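PDB 3LD1: replicase polyprotein 1a, which is cleaved into the non-structural proteins of the coronavirus replicase, two proteinases among them; the fragment described, nsp2a, has no firmly established function. Local coordinates for residues A[18-22]-A[85-91]; A[3-9]-A[59-65]; A[334-338]-A[350-355]; A[247-251]-A[322-327]; A[157-162]-A[208-214]. The protein carries 3 engineered substitutions. One frame throughout, in Å; residues are numbered along the deposited sequence.

Contact 1. Residues A[18-22]-A[85-91]; sequences ALFFY and LEDIFGV
The Tyr22 ring receives the edge of Phe89 on a face: the two centroids are 5.6 Å apart and the planes inclined at 50°, a tilted edge-to-face pair. Near the plane of the same ring, at its edge, lies Gly90 O, with Ala18 O also in plane. Phe89 in turn has Ile88 CG2 over one face and Leu85 O at its edge. Tyr22 OH donates to Gly90 O over 2.6 Å, with a C=O...donor angle of 148° and slightly tilted from the carbonyl plane. That carbonyl belongs to the residue that leaves helix 82-89 with positive phi, so the phenol grips the end of the helix. Glu86 CG packs 3.5 Å from Tyr22 OH, whereas its carboxylate pairs with Arg96. Leu85 reaches Tyr22 from the opposite direction, and its CD2 lies 3.9 Å from both Tyr22 CE2 and Ala18 CB. With CG anti to the backbone N (chi1 171°), Leu19 brings CD1 to 3.8 Å from Phe89 CZ. The contact thus joins the ends of helices 13-20 and 82-89 beside the sheet: Leu19 and Leu85 both touch Leu76 of strand 74-76, while Leu19 meets Val7 and Phe89 meets Ile5 of strand 4-8.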
# COMPACT_ATOMS: atom_id res chain seq x y z
N ALA A 18 2.04 27.28 -5.15
CA ALA A 18 1.63 28.39 -4.27
C ALA A 18 0.17 28.69 -4.50
O ALA A 18 -0.54 28.92 -3.54
CB ALA A 18 2.44 29.60 -4.47
N LEU A 19 -0.26 28.73 -5.77
CA LEU A 19 -1.69 28.96 -6.09
C LEU A 19 -2.47 27.88 -5.34
O LEU A 19 -3.19 28.19 -4.41
CB LEU A 19 -1.95 28.83 -7.57
CG LEU A 19 -3.40 28.82 -8.07
CD1 LEU A 19 -4.18 30.05 -7.59
CD2 LEU A 19 -3.41 28.70 -9.62
N PHE A 20 -2.28 26.61 -5.67
CA PHE A 20 -3.04 25.57 -4.97
C PHE A 20 -3.04 25.66 -3.42
O PHE A 20 -4.00 25.30 -2.73
CB PHE A 20 -2.60 24.14 -5.39
CG PHE A 20 -3.47 23.02 -4.76
CD1 PHE A 20 -4.78 22.80 -5.22
CD2 PHE A 20 -2.99 22.25 -3.68
CE1 PHE A 20 -5.57 21.78 -4.62
CE2 PHE A 20 -3.73 21.22 -3.10
CZ PHE A 20 -5.03 20.98 -3.52
N PHE A 21 -1.94 26.14 -2.84
CA PHE A 21 -1.88 26.13 -1.40
C PHE A 21 -2.75 27.18 -0.68
O PHE A 21 -2.61 27.37 0.54
CB PHE A 21 -0.43 26.30 -1.03
CG PHE A 21 0.35 25.07 -1.21
CD1 PHE A 21 -0.30 23.82 -1.25
CD2 PHE A 21 1.77 25.11 -1.26
CE1 PHE A 21 0.47 22.64 -1.41
CE2 PHE A 21 2.54 23.93 -1.43
CZ PHE A 21 1.89 22.72 -1.51
N TYR A 22 -3.61 27.86 -1.43
CA TYR A 22 -4.63 28.73 -0.82
C TYR A 22 -5.84 27.93 -0.42
O TYR A 22 -6.72 28.47 0.23
CB TYR A 22 -5.09 29.81 -1.79
CG TYR A 22 -4.18 30.99 -1.82
CD1 TYR A 22 -4.61 32.24 -1.26
CD2 TYR A 22 -2.90 30.92 -2.43
CE1 TYR A 22 -3.73 33.40 -1.28
CE2 TYR A 22 -2.04 32.06 -2.46
CZ TYR A 22 -2.49 33.28 -1.85
OH TYR A 22 -1.72 34.35 -1.84
N LEU A 85 0.33 37.05 -7.24
CA LEU A 85 -0.63 36.20 -6.64
C LEU A 85 -1.31 36.84 -5.47
O LEU A 85 -2.55 36.79 -5.37
CB LEU A 85 0.12 34.97 -6.16
CG LEU A 85 -0.61 33.72 -5.80
CD1 LEU A 85 -1.25 33.13 -6.98
CD2 LEU A 85 0.42 32.76 -5.36
N GLU A 86 -0.53 37.46 -4.58
CA GLU A 86 -1.12 38.03 -3.39
C GLU A 86 -1.99 39.21 -3.77
O GLU A 86 -2.97 39.52 -3.09
CB GLU A 86 -0.06 38.40 -2.37
CG GLU A 86 0.43 37.16 -1.68
CD GLU A 86 1.54 37.38 -0.71
OE1 GLU A 86 1.92 38.53 -0.50
OE2 GLU A 86 2.04 36.39 -0.14
N ASP A 87 -1.66 39.85 -4.89
CA ASP A 87 -2.48 41.00 -5.38
C ASP A 87 -3.86 40.60 -5.76
O ASP A 87 -4.79 41.38 -5.67
CB ASP A 87 -1.84 41.68 -6.59
CG ASP A 87 -0.58 42.44 -6.22
OD1 ASP A 87 -0.37 42.74 -4.98
OD2 ASP A 87 0.20 42.72 -7.16
N ILE A 88 -3.99 39.35 -6.17
CA ILE A 88 -5.26 38.85 -6.58
C ILE A 88 -5.93 38.15 -5.43
O ILE A 88 -7.10 38.41 -5.19
CB ILE A 88 -5.08 37.83 -7.67
CG1 ILE A 88 -4.58 38.46 -9.00
CG2 ILE A 88 -6.34 36.98 -7.77
CD1 ILE A 88 -4.11 37.43 -9.93
N PHE A 89 -5.22 37.27 -4.68
CA PHE A 89 -5.93 36.37 -3.73
C PHE A 89 -5.90 36.81 -2.28
O PHE A 89 -6.76 36.39 -1.46
CB PHE A 89 -5.47 34.91 -3.86
CG PHE A 89 -5.83 34.27 -5.18
CD1 PHE A 89 -5.01 34.41 -6.28
CD2 PHE A 89 -6.97 33.51 -5.32
CE1 PHE A 89 -5.32 33.86 -7.52
CE2 PHE A 89 -7.30 32.92 -6.57
CZ PHE A 89 -6.49 33.09 -7.66
N GLY A 90 -4.99 37.71 -1.96
CA GLY A 90 -4.69 38.05 -0.59
C GLY A 90 -3.57 37.12 -0.20
O GLY A 90 -2.92 36.53 -1.07
N VAL A 91 -3.35 36.98 1.10
CA VAL A 91 -2.21 36.31 1.65
C VAL A 91 -2.70 34.98 2.16
O VAL A 91 -3.79 34.90 2.73
CB VAL A 91 -1.59 37.09 2.83
CG1 VAL A 91 -0.37 36.32 3.45
CG2 VAL A 91 -1.11 38.41 2.35

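Contact 2. Residues A[3-9]-A[59-65]; sequences DVILVSK and FLLKGVD
Ile5 and Val7 each give and accept a backbone bond and Lys9 gives one, with Leu60, Lys62 and Val64 opposite in parallel register, the strand axes 4.4 Å apart and inclined at 32°. Five backbone bonds make the pairing. The one from Lys9 N to Val64 O (2.8 Å) is nearly straight, at 178°; that from Val64 N to Val7 O is the longest of the five (3.1 Å). On one face Leu61 CD2 touches both Ile5 CB and Val7 CG1, at 3.9 Å from each. For Ile5, chi1 of -63° sets CG1 beside the backbone N, and the turn at chi2 brings CD1 to 3.6 Å from Phe59 CD1. The other face holds Val4, Leu6, Lys62 and Val64. There Leu6 and Lys62 run side by side, with Leu6 CD2 3.5 Å from Lys62 CD, so that the lysine's aliphatic part does the packing. At the far end Lys9 CD meets Asp65 OD1 at 3.3 Å, but Lys9 NZ is too distant from the carboxylate for a salt bridge. Strands 4-8 and 57-64 are the central pair of a four-stranded mixed sheet. Helices 30-46 and 82-89 pack on the Ile5, Val7 and Leu61 face, an alpha/beta layering in which the parallel strands are joined through helices and the hairpin strand 50-54.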
# COMPACT_ATOMS: atom_id res chain seq x y z
N ASP A 3 -15.20 37.93 -10.82
CA ASP A 3 -13.95 37.82 -11.61
C ASP A 3 -13.49 36.39 -11.74
O ASP A 3 -13.34 35.66 -10.74
CB ASP A 3 -12.80 38.60 -11.01
CG ASP A 3 -12.97 40.07 -11.17
OD1 ASP A 3 -14.11 40.50 -11.48
OD2 ASP A 3 -11.97 40.79 -10.98
N VAL A 4 -13.27 36.02 -13.00
CA VAL A 4 -12.74 34.72 -13.33
C VAL A 4 -11.22 34.91 -13.52
O VAL A 4 -10.79 35.62 -14.43
CB VAL A 4 -13.46 34.13 -14.58
CG1 VAL A 4 -13.14 32.65 -14.72
CG2 VAL A 4 -14.98 34.33 -14.47
N ILE A 5 -10.41 34.32 -12.62
CA ILE A 5 -8.96 34.45 -12.72
C ILE A 5 -8.42 33.53 -13.84
O ILE A 5 -8.56 32.32 -13.78
CB ILE A 5 -8.25 34.26 -11.33
CG1 ILE A 5 -8.71 35.36 -10.36
CG2 ILE A 5 -6.69 34.23 -11.47
CD1 ILE A 5 -9.93 34.98 -9.58
N LEU A 6 -7.83 34.14 -14.86
CA LEU A 6 -7.26 33.35 -15.93
C LEU A 6 -5.83 32.83 -15.62
O LEU A 6 -4.89 33.61 -15.52
CB LEU A 6 -7.28 34.12 -17.26
CG LEU A 6 -8.65 34.76 -17.65
CD1 LEU A 6 -8.37 35.63 -18.89
CD2 LEU A 6 -9.85 33.72 -17.85
N VAL A 7 -5.65 31.51 -15.45
CA VAL A 7 -4.34 31.07 -15.08
C VAL A 7 -3.72 30.19 -16.12
O VAL A 7 -4.24 29.13 -16.48
CB VAL A 7 -4.17 30.57 -13.60
CG1 VAL A 7 -5.49 30.48 -12.85
CG2 VAL A 7 -3.39 29.36 -13.55
N SER A 8 -2.62 30.74 -16.64
CA SER A 8 -1.81 30.12 -17.61
C SER A 8 -1.52 28.64 -17.32
O SER A 8 -0.93 28.28 -16.30
CB SER A 8 -0.55 30.90 -17.68
OG SER A 8 -0.08 30.77 -18.96
N LYS A 9 -1.97 27.80 -18.23
CA LYS A 9 -1.84 26.35 -18.15
C LYS A 9 -0.40 25.90 -17.93
O LYS A 9 -0.19 24.86 -17.27
CB LYS A 9 -2.43 25.67 -19.42
CG LYS A 9 -3.97 25.59 -19.45
CD LYS A 9 -4.56 25.41 -20.86
CE LYS A 9 -5.62 24.32 -20.86
NZ LYS A 9 -6.52 24.73 -21.87
N PHE A 59 -12.98 31.53 -5.21
CA PHE A 59 -12.69 32.24 -6.48
C PHE A 59 -13.06 31.32 -7.59
O PHE A 59 -13.26 30.10 -7.38
CB PHE A 59 -11.23 32.69 -6.67
CG PHE A 59 -10.74 33.71 -5.64
CD1 PHE A 59 -10.51 35.02 -6.00
CD2 PHE A 59 -10.46 33.32 -4.31
CE1 PHE A 59 -10.02 35.95 -5.04
CE2 PHE A 59 -9.98 34.21 -3.35
CZ PHE A 59 -9.75 35.53 -3.71
N LEU A 60 -13.15 31.92 -8.77
CA LEU A 60 -13.30 31.14 -9.97
C LEU A 60 -11.99 31.25 -10.78
O LEU A 60 -11.45 32.38 -10.93
CB LEU A 60 -14.46 31.68 -10.79
CG LEU A 60 -15.77 32.05 -10.07
CD1 LEU A 60 -16.77 32.55 -11.16
CD2 LEU A 60 -16.37 30.93 -9.15
N LEU A 61 -11.52 30.10 -11.30
CA LEU A 61 -10.33 30.04 -12.17
C LEU A 61 -10.65 29.47 -13.54
O LEU A 61 -11.62 28.79 -13.72
CB LEU A 61 -9.17 29.24 -11.54
CG LEU A 61 -8.83 29.45 -10.05
CD1 LEU A 61 -8.17 28.24 -9.42
CD2 LEU A 61 -8.00 30.64 -9.83
N LYS A 62 -9.76 29.75 -14.47
CA LYS A 62 -9.82 29.25 -15.81
C LYS A 62 -8.39 29.12 -16.43
O LYS A 62 -7.68 30.14 -16.62
CB LYS A 62 -10.61 30.22 -16.65
CG LYS A 62 -11.05 29.65 -17.97
CD LYS A 62 -11.38 30.75 -18.95
CE LYS A 62 -12.14 30.20 -20.07
NZ LYS A 62 -13.55 30.28 -19.61
N GLY A 63 -7.98 27.89 -16.75
CA GLY A 63 -6.68 27.70 -17.35
C GLY A 63 -6.71 28.21 -18.77
O GLY A 63 -7.68 27.96 -19.51
N VAL A 64 -5.67 28.93 -19.18
CA VAL A 64 -5.58 29.33 -20.58
C VAL A 64 -4.21 29.18 -21.17
O VAL A 64 -3.22 28.91 -20.48
CB VAL A 64 -6.00 30.78 -20.79
CG1 VAL A 64 -7.47 31.01 -20.33
CG2 VAL A 64 -4.96 31.73 -20.09
N ASP A 65 -4.16 29.34 -22.49
CA ASP A 65 -2.89 29.39 -23.20
C ASP A 65 -2.83 30.81 -23.73
O ASP A 65 -2.72 31.75 -22.94
CB ASP A 65 -2.82 28.33 -24.33
CG ASP A 65 -2.75 26.87 -23.81
OD1 ASP A 65 -2.13 26.55 -22.76
OD2 ASP A 65 -3.31 25.99 -24.51

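Contact 3. Residues A[334-338]-A[350-355]; sequences DRFYA and VHCCER
Phe336 and Arg355 meet with their planes at 89°: Phe336 CE1 stands 3.5 Å above the guanidinium, toward its rim, while Arg355 NH2 and CZ lie at the edge of the phenyl ring. The cation therefore turns its face to a ring edge, and the ring face takes no part in this pair. Inward from it, Phe336 CB packs on Cys353 CB at 3.8 Å, and Cys353 SG reaches Ala338 CB at 3.5 Å. The side chains of Tyr337 and Cys352 diverge, yet Cys352 SG still lies obliquely beside the Tyr337 ring, 5.5 Å from its centroid, and Tyr337 OH stands over the centre of the Arg335 guanidinium. One water links Arg335 NH2 (2.9 Å) to Cys353 O (3.1 Å). The backbone supports this order: Ala338 and His351 exchange a pair of bonds, Ala338 N to His351 O at 171°, and Tyr337 faces Cys352 as a non-hydrogen-bonded pair. With strand directions 129° apart, this is a strongly twisted antiparallel hairpin, formed by strands 335-342 and 345-355 within the mixed C-terminal sheet.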
# COMPACT_ATOMS: atom_id res chain seq x y z
N ASP A 334 -17.96 -41.27 -4.88
CA ASP A 334 -17.49 -42.53 -4.25
C ASP A 334 -16.13 -42.32 -3.65
O ASP A 334 -15.64 -43.23 -2.96
CB ASP A 334 -17.45 -43.74 -5.20
CG ASP A 334 -18.44 -43.63 -6.39
OD1 ASP A 334 -17.96 -43.89 -7.53
OD2 ASP A 334 -19.66 -43.29 -6.21
N ARG A 335 -15.55 -41.14 -3.91
CA ARG A 335 -14.15 -40.80 -3.60
C ARG A 335 -13.97 -39.96 -2.33
O ARG A 335 -14.83 -39.20 -1.93
CB ARG A 335 -13.58 -39.96 -4.73
CG ARG A 335 -13.90 -40.47 -6.10
CD ARG A 335 -12.84 -41.39 -6.51
NE ARG A 335 -11.61 -40.64 -6.40
CZ ARG A 335 -11.15 -39.77 -7.30
NH1 ARG A 335 -11.81 -39.55 -8.44
NH2 ARG A 335 -10.02 -39.13 -7.05
N PHE A 336 -12.77 -40.05 -1.76
CA PHE A 336 -12.43 -39.29 -0.58
C PHE A 336 -11.37 -38.28 -0.80
O PHE A 336 -10.48 -38.42 -1.64
CB PHE A 336 -11.98 -40.20 0.52
CG PHE A 336 -13.08 -40.94 1.19
CD1 PHE A 336 -13.40 -42.25 0.79
CD2 PHE A 336 -13.82 -40.34 2.20
CE1 PHE A 336 -14.45 -42.99 1.42
CE2 PHE A 336 -14.91 -41.05 2.85
CZ PHE A 336 -15.22 -42.38 2.46
N TYR A 337 -11.44 -37.25 0.03
CA TYR A 337 -10.42 -36.24 0.01
C TYR A 337 -9.98 -35.69 1.38
O TYR A 337 -10.68 -35.82 2.39
CB TYR A 337 -10.87 -35.13 -0.88
CG TYR A 337 -11.27 -35.60 -2.21
CD1 TYR A 337 -12.60 -35.99 -2.46
CD2 TYR A 337 -10.35 -35.61 -3.28
CE1 TYR A 337 -13.00 -36.37 -3.73
CE2 TYR A 337 -10.75 -36.00 -4.54
CZ TYR A 337 -12.09 -36.36 -4.75
OH TYR A 337 -12.53 -36.77 -5.98
N ALA A 338 -8.79 -35.10 1.39
CA ALA A 338 -8.31 -34.49 2.61
C ALA A 338 -7.92 -33.03 2.37
O ALA A 338 -7.52 -32.64 1.22
CB ALA A 338 -7.11 -35.24 3.14
N VAL A 350 -6.62 -29.23 -1.54
CA VAL A 350 -7.24 -30.52 -1.52
C VAL A 350 -6.31 -31.62 -2.05
O VAL A 350 -5.80 -31.50 -3.14
CB VAL A 350 -8.59 -30.50 -2.27
CG1 VAL A 350 -9.26 -31.89 -2.14
CG2 VAL A 350 -9.52 -29.47 -1.70
N HIS A 351 -6.11 -32.68 -1.26
CA HIS A 351 -5.41 -33.88 -1.73
C HIS A 351 -6.33 -35.13 -1.84
O HIS A 351 -7.28 -35.28 -1.08
CB HIS A 351 -4.20 -34.16 -0.84
CG HIS A 351 -3.11 -33.12 -0.94
ND1 HIS A 351 -3.30 -31.79 -0.61
CD2 HIS A 351 -1.80 -33.21 -1.31
CE1 HIS A 351 -2.17 -31.12 -0.79
NE2 HIS A 351 -1.25 -31.95 -1.24
N CYS A 352 -6.04 -36.03 -2.78
CA CYS A 352 -6.81 -37.26 -2.89
C CYS A 352 -6.48 -38.21 -1.79
O CYS A 352 -5.32 -38.26 -1.32
CB CYS A 352 -6.48 -37.97 -4.17
SG CYS A 352 -6.74 -36.97 -5.62
N CYS A 353 -7.51 -38.99 -1.44
CA CYS A 353 -7.39 -40.15 -0.52
C CYS A 353 -7.89 -41.52 -1.09
O CYS A 353 -8.75 -41.58 -1.99
CB CYS A 353 -8.18 -39.83 0.78
SG CYS A 353 -7.41 -38.51 1.86
N GLU A 354 -7.40 -42.62 -0.52
CA GLU A 354 -7.89 -43.98 -0.82
C GLU A 354 -8.36 -44.53 0.46
O GLU A 354 -7.70 -44.32 1.49
CB GLU A 354 -6.73 -44.87 -1.11
CG GLU A 354 -6.73 -45.59 -2.38
CD GLU A 354 -5.29 -45.84 -2.74
OE1 GLU A 354 -4.85 -45.42 -3.84
OE2 GLU A 354 -4.58 -46.36 -1.86
N ARG A 355 -9.44 -45.30 0.41
CA ARG A 355 -9.79 -46.10 1.57
C ARG A 355 -8.75 -47.22 1.71
O ARG A 355 -8.28 -47.76 0.70
CB ARG A 355 -11.21 -46.63 1.44
CG ARG A 355 -11.93 -46.78 2.79
CD ARG A 355 -13.32 -47.35 2.56
NE ARG A 355 -13.83 -46.83 1.28
CZ ARG A 355 -15.11 -46.57 1.02
NH1 ARG A 355 -16.04 -46.81 1.94
NH2 ARG A 355 -15.44 -46.08 -0.18
O HOH W 1 -9.23 -39.60 -4.27
O HOH W 2 -11.28 -41.93 -2.21

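Contact 4. Residues A[247-251]-A[322-327]; sequences NGFMG and LGGHLC
Leu322 opens the contact with its carbonyl: Leu322 O lies 3.6 Å from Phe249 CZ, in an oblique position with respect to the ring. It also begins a type I' turn that runs to His325, closed by bonds in both directions between the backbones of Leu322 and His325. Gly323 takes one of the positive-phi positions of that turn, and its CA comes within 4.2 Å of Phe249 CE1; Gly324 takes the other. Next, His325 lays its imidazole on the phenyl ring in a face-to-face stack, centroids 3.8 Å apart and planes at 19°. ND1 sits 3.3 Å above the Phe249 plane, over the ring centre, and the same atom donates to Gly323 O across 2.9 Å, at a bent 138°. This bond ties the imidazole to the turn and would limit its rotation. His325 CB adds a CH-pi contact over the Phe249 face. Phe249 reaches the stack with CG anti to its own nitrogen (chi1 -180°), the two side chains running antiparallel as they overlap. Finally, Cys327 SG comes to the edge of the phenyl ring, 3.7 Å from Phe249 CZ, and equally close to Met250 CE at the end of an extended side chain. Through Phe249 on His325 and Cys327, the loop between helix 232-243 and strand 253-255 lies against the hairpin of strands 316-322 and 325-332, while Met250 extends the packing to Ala338 and Pro340 of neighbouring strand 335-342.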
# COMPACT_ATOMS: atom_id res chain seq x y z
N ASN A 247 9.58 -27.01 0.70
CA ASN A 247 8.26 -27.65 0.67
C ASN A 247 7.98 -28.63 1.83
O ASN A 247 8.89 -29.30 2.32
CB ASN A 247 8.11 -28.35 -0.65
CG ASN A 247 7.79 -27.39 -1.79
OD1 ASN A 247 7.71 -26.18 -1.60
ND2 ASN A 247 7.57 -27.94 -2.99
N GLY A 248 6.73 -28.71 2.28
CA GLY A 248 6.37 -29.34 3.57
C GLY A 248 5.04 -30.09 3.45
O GLY A 248 4.57 -30.43 2.34
N PHE A 249 4.40 -30.33 4.59
CA PHE A 249 3.16 -31.12 4.53
C PHE A 249 2.06 -30.53 3.63
O PHE A 249 1.82 -29.36 3.66
CB PHE A 249 2.66 -31.36 5.94
CG PHE A 249 1.41 -32.16 5.99
CD1 PHE A 249 1.47 -33.54 5.89
CD2 PHE A 249 0.18 -31.55 6.10
CE1 PHE A 249 0.36 -34.27 5.92
CE2 PHE A 249 -0.98 -32.30 6.15
CZ PHE A 249 -0.89 -33.65 6.08
N MET A 250 1.44 -31.36 2.79
CA MET A 250 0.39 -31.03 1.78
C MET A 250 0.75 -29.88 0.86
O MET A 250 -0.14 -29.20 0.31
CB MET A 250 -0.98 -30.76 2.44
CG MET A 250 -1.73 -31.94 2.93
SD MET A 250 -3.38 -31.47 3.42
CE MET A 250 -4.23 -33.02 3.56
N GLY A 251 2.02 -29.60 0.72
CA GLY A 251 2.47 -28.79 -0.38
C GLY A 251 2.64 -27.37 0.03
O GLY A 251 2.65 -26.49 -0.82
N LEU A 322 -3.61 -37.49 9.34
CA LEU A 322 -2.81 -37.94 8.18
C LEU A 322 -1.41 -37.39 8.23
O LEU A 322 -1.18 -36.22 8.64
CB LEU A 322 -3.51 -37.53 6.88
CG LEU A 322 -5.02 -37.90 6.85
CD1 LEU A 322 -5.69 -37.26 5.62
CD2 LEU A 322 -5.22 -39.38 6.76
N GLY A 323 -0.44 -38.24 7.88
CA GLY A 323 0.96 -37.83 8.02
C GLY A 323 1.19 -37.09 9.33
O GLY A 323 1.89 -36.12 9.38
N GLY A 324 0.55 -37.52 10.40
CA GLY A 324 0.80 -36.95 11.72
C GLY A 324 0.13 -35.63 12.01
O GLY A 324 0.38 -35.07 13.07
N HIS A 325 -0.70 -35.17 11.08
CA HIS A 325 -1.41 -33.88 11.16
C HIS A 325 -2.92 -34.08 11.13
O HIS A 325 -3.45 -34.84 10.27
CB HIS A 325 -1.16 -33.06 9.90
CG HIS A 325 0.23 -32.55 9.78
ND1 HIS A 325 1.26 -33.32 9.26
CD2 HIS A 325 0.77 -31.35 10.10
CE1 HIS A 325 2.38 -32.62 9.29
NE2 HIS A 325 2.12 -31.44 9.83
N LEU A 326 -3.61 -33.30 11.95
CA LEU A 326 -5.06 -33.34 12.02
C LEU A 326 -5.62 -32.64 10.82
O LEU A 326 -5.45 -31.41 10.66
CB LEU A 326 -5.59 -32.65 13.25
CG LEU A 326 -6.70 -33.30 14.07
CD1 LEU A 326 -7.53 -32.22 14.77
CD2 LEU A 326 -7.62 -34.22 13.31
N CYS A 327 -6.23 -33.43 9.92
CA CYS A 327 -6.75 -32.88 8.69
C CYS A 327 -8.27 -33.01 8.66
O CYS A 327 -8.88 -33.62 9.52
CB CYS A 327 -6.15 -33.60 7.50
SG CYS A 327 -4.40 -33.47 7.26

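Contact 5. Residues A[157-162]-A[208-214]; sequences KVMDAL and CAKSITV
Ile212 places its CG2 methyl against the helix, 3.6 Å from Lys157 O and 3.7 Å from Ala161 CB, with Val158 CG2 slightly farther off. Two residues later Val214 repeats the approach: its CG2 lies 3.9 Å from Ala161 CB and 4.0 Å from Leu162 CD2, the valine and leucine side chains standing roughly perpendicular. At chi1 169° Val214 sets CG2 beside its nitrogen, turned to both helical partners. Ala161 therefore has an aliphatic branch from each of the two residues on its single methyl. The Lys157 chain runs out fully extended along the loop, bringing NZ to 2.6 Å from Ala209 O, a short approach whose angle does not meet that of a hydrogen bond. The arrangement is a chain segment leaving one helix and laid against the C-terminal part of another: residues 208-214 run from helix 194-207 to the first residue of strand 214-217, while 157-162 belong to helix 140-162. Spacing on the helical side comes from the helix itself, since Ala161 N bonds to Lys157 O at 3.1 Å and puts the two residues one turn apart on the same face. Farther out, Val214 rests on Leu221 and Val223 of strand 220-223, and Leu162 on Phe170. Thr213 is fixed by Glu225 and by the backbone of Arg224, and Lys210 forms a salt bridge with Asp29.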
# COMPACT_ATOMS: atom_id res chain seq x y z
N LYS A 157 2.99 0.47 9.69
CA LYS A 157 1.75 -0.23 9.40
C LYS A 157 1.98 -1.68 8.89
O LYS A 157 1.10 -2.53 9.03
CB LYS A 157 0.91 0.53 8.38
CG LYS A 157 0.51 1.98 8.77
CD LYS A 157 -0.38 2.67 7.66
CE LYS A 157 -0.84 4.06 8.08
NZ LYS A 157 -1.84 4.50 7.10
N VAL A 158 3.15 -1.95 8.29
CA VAL A 158 3.45 -3.26 7.70
C VAL A 158 3.68 -4.28 8.81
O VAL A 158 2.91 -5.25 8.92
CB VAL A 158 4.60 -3.21 6.67
CG1 VAL A 158 5.11 -4.55 6.40
CG2 VAL A 158 4.12 -2.63 5.38
N MET A 159 4.69 -4.06 9.64
CA MET A 159 4.82 -4.83 10.86
C MET A 159 3.46 -4.98 11.57
O MET A 159 3.06 -6.10 11.88
CB MET A 159 5.86 -4.23 11.80
CG MET A 159 6.03 -2.72 11.62
SD MET A 159 6.74 -1.69 12.98
CE MET A 159 5.43 -1.60 14.25
N ASP A 160 2.72 -3.90 11.81
CA ASP A 160 1.50 -4.07 12.59
C ASP A 160 0.61 -5.13 11.97
O ASP A 160 0.35 -6.15 12.61
CB ASP A 160 0.76 -2.74 12.91
CG ASP A 160 1.50 -1.90 14.03
OD1 ASP A 160 2.57 -2.38 14.57
OD2 ASP A 160 1.02 -0.76 14.36
N ALA A 161 0.20 -4.94 10.72
CA ALA A 161 -0.47 -5.96 9.93
C ALA A 161 0.11 -7.39 10.07
O ALA A 161 -0.65 -8.36 10.20
CB ALA A 161 -0.53 -5.55 8.46
N LEU A 162 1.43 -7.54 10.04
CA LEU A 162 2.07 -8.86 10.15
C LEU A 162 2.02 -9.44 11.56
O LEU A 162 2.47 -10.59 11.79
CB LEU A 162 3.53 -8.72 9.77
CG LEU A 162 4.02 -8.37 8.36
CD1 LEU A 162 5.53 -8.27 8.39
CD2 LEU A 162 3.57 -9.41 7.34
N CYS A 208 -1.95 3.31 -0.43
CA CYS A 208 -1.92 2.68 0.81
C CYS A 208 -1.99 3.61 1.98
O CYS A 208 -1.75 3.22 3.12
CB CYS A 208 -0.77 1.72 0.85
SG CYS A 208 0.79 2.43 0.84
N ALA A 209 -2.40 4.85 1.70
CA ALA A 209 -2.66 5.78 2.77
C ALA A 209 -3.57 5.12 3.80
O ALA A 209 -3.29 5.22 5.02
CB ALA A 209 -3.35 7.02 2.22
N LYS A 210 -4.62 4.44 3.31
CA LYS A 210 -5.82 4.13 4.11
C LYS A 210 -5.59 2.92 5.05
O LYS A 210 -5.81 3.01 6.24
CB LYS A 210 -7.04 3.86 3.19
CG LYS A 210 -8.31 4.65 3.53
CD LYS A 210 -8.47 5.88 2.61
CE LYS A 210 -9.66 6.81 3.05
NZ LYS A 210 -9.51 8.29 2.66
N SER A 211 -5.16 1.78 4.51
CA SER A 211 -4.93 0.57 5.34
C SER A 211 -3.83 -0.20 4.68
O SER A 211 -3.54 0.01 3.49
CB SER A 211 -6.17 -0.28 5.28
OG SER A 211 -6.57 -0.28 3.90
N ILE A 212 -3.23 -1.12 5.42
CA ILE A 212 -2.32 -2.10 4.81
C ILE A 212 -2.89 -3.47 5.15
O ILE A 212 -3.07 -3.76 6.33
CB ILE A 212 -0.82 -1.86 5.28
CG1 ILE A 212 -0.01 -1.11 4.22
CG2 ILE A 212 -0.07 -3.15 5.65
CD1 ILE A 212 -0.34 0.33 4.11
N THR A 213 -3.22 -4.26 4.11
CA THR A 213 -3.82 -5.61 4.25
C THR A 213 -2.88 -6.63 3.74
O THR A 213 -2.63 -6.68 2.52
CB THR A 213 -5.06 -5.81 3.33
OG1 THR A 213 -5.73 -4.58 3.22
CG2 THR A 213 -6.04 -6.87 3.89
N VAL A 214 -2.39 -7.48 4.64
CA VAL A 214 -1.60 -8.64 4.27
C VAL A 214 -2.47 -9.90 3.98
O VAL A 214 -3.39 -10.22 4.74
CB VAL A 214 -0.61 -8.90 5.39
CG1 VAL A 214 0.06 -10.23 5.25
CG2 VAL A 214 0.47 -7.78 5.39

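Contacts 1 and 2 share one body at the N-terminal end: Phe89 of contact 1 touches Leu61 and Phe59 of contact 2, so helix ends and sheet form a continuous apolar layer. Contacts 3 and 4 make a second pair at the other end, joined through Met250, Ala338 and Leu322; their centres are 14 Å apart, against 73 Å between the centres of contacts 1 and 3. The centre of contact 5 is about 7 Å from the centre of the chain, yet this contact is only partly buried. Contacts 1 and 3 are the buried ones. Backbone bonding dominates contacts 2 and 3, whereas aromatic rings lead contacts 1 and 4, and aliphatic branches carry contact 5.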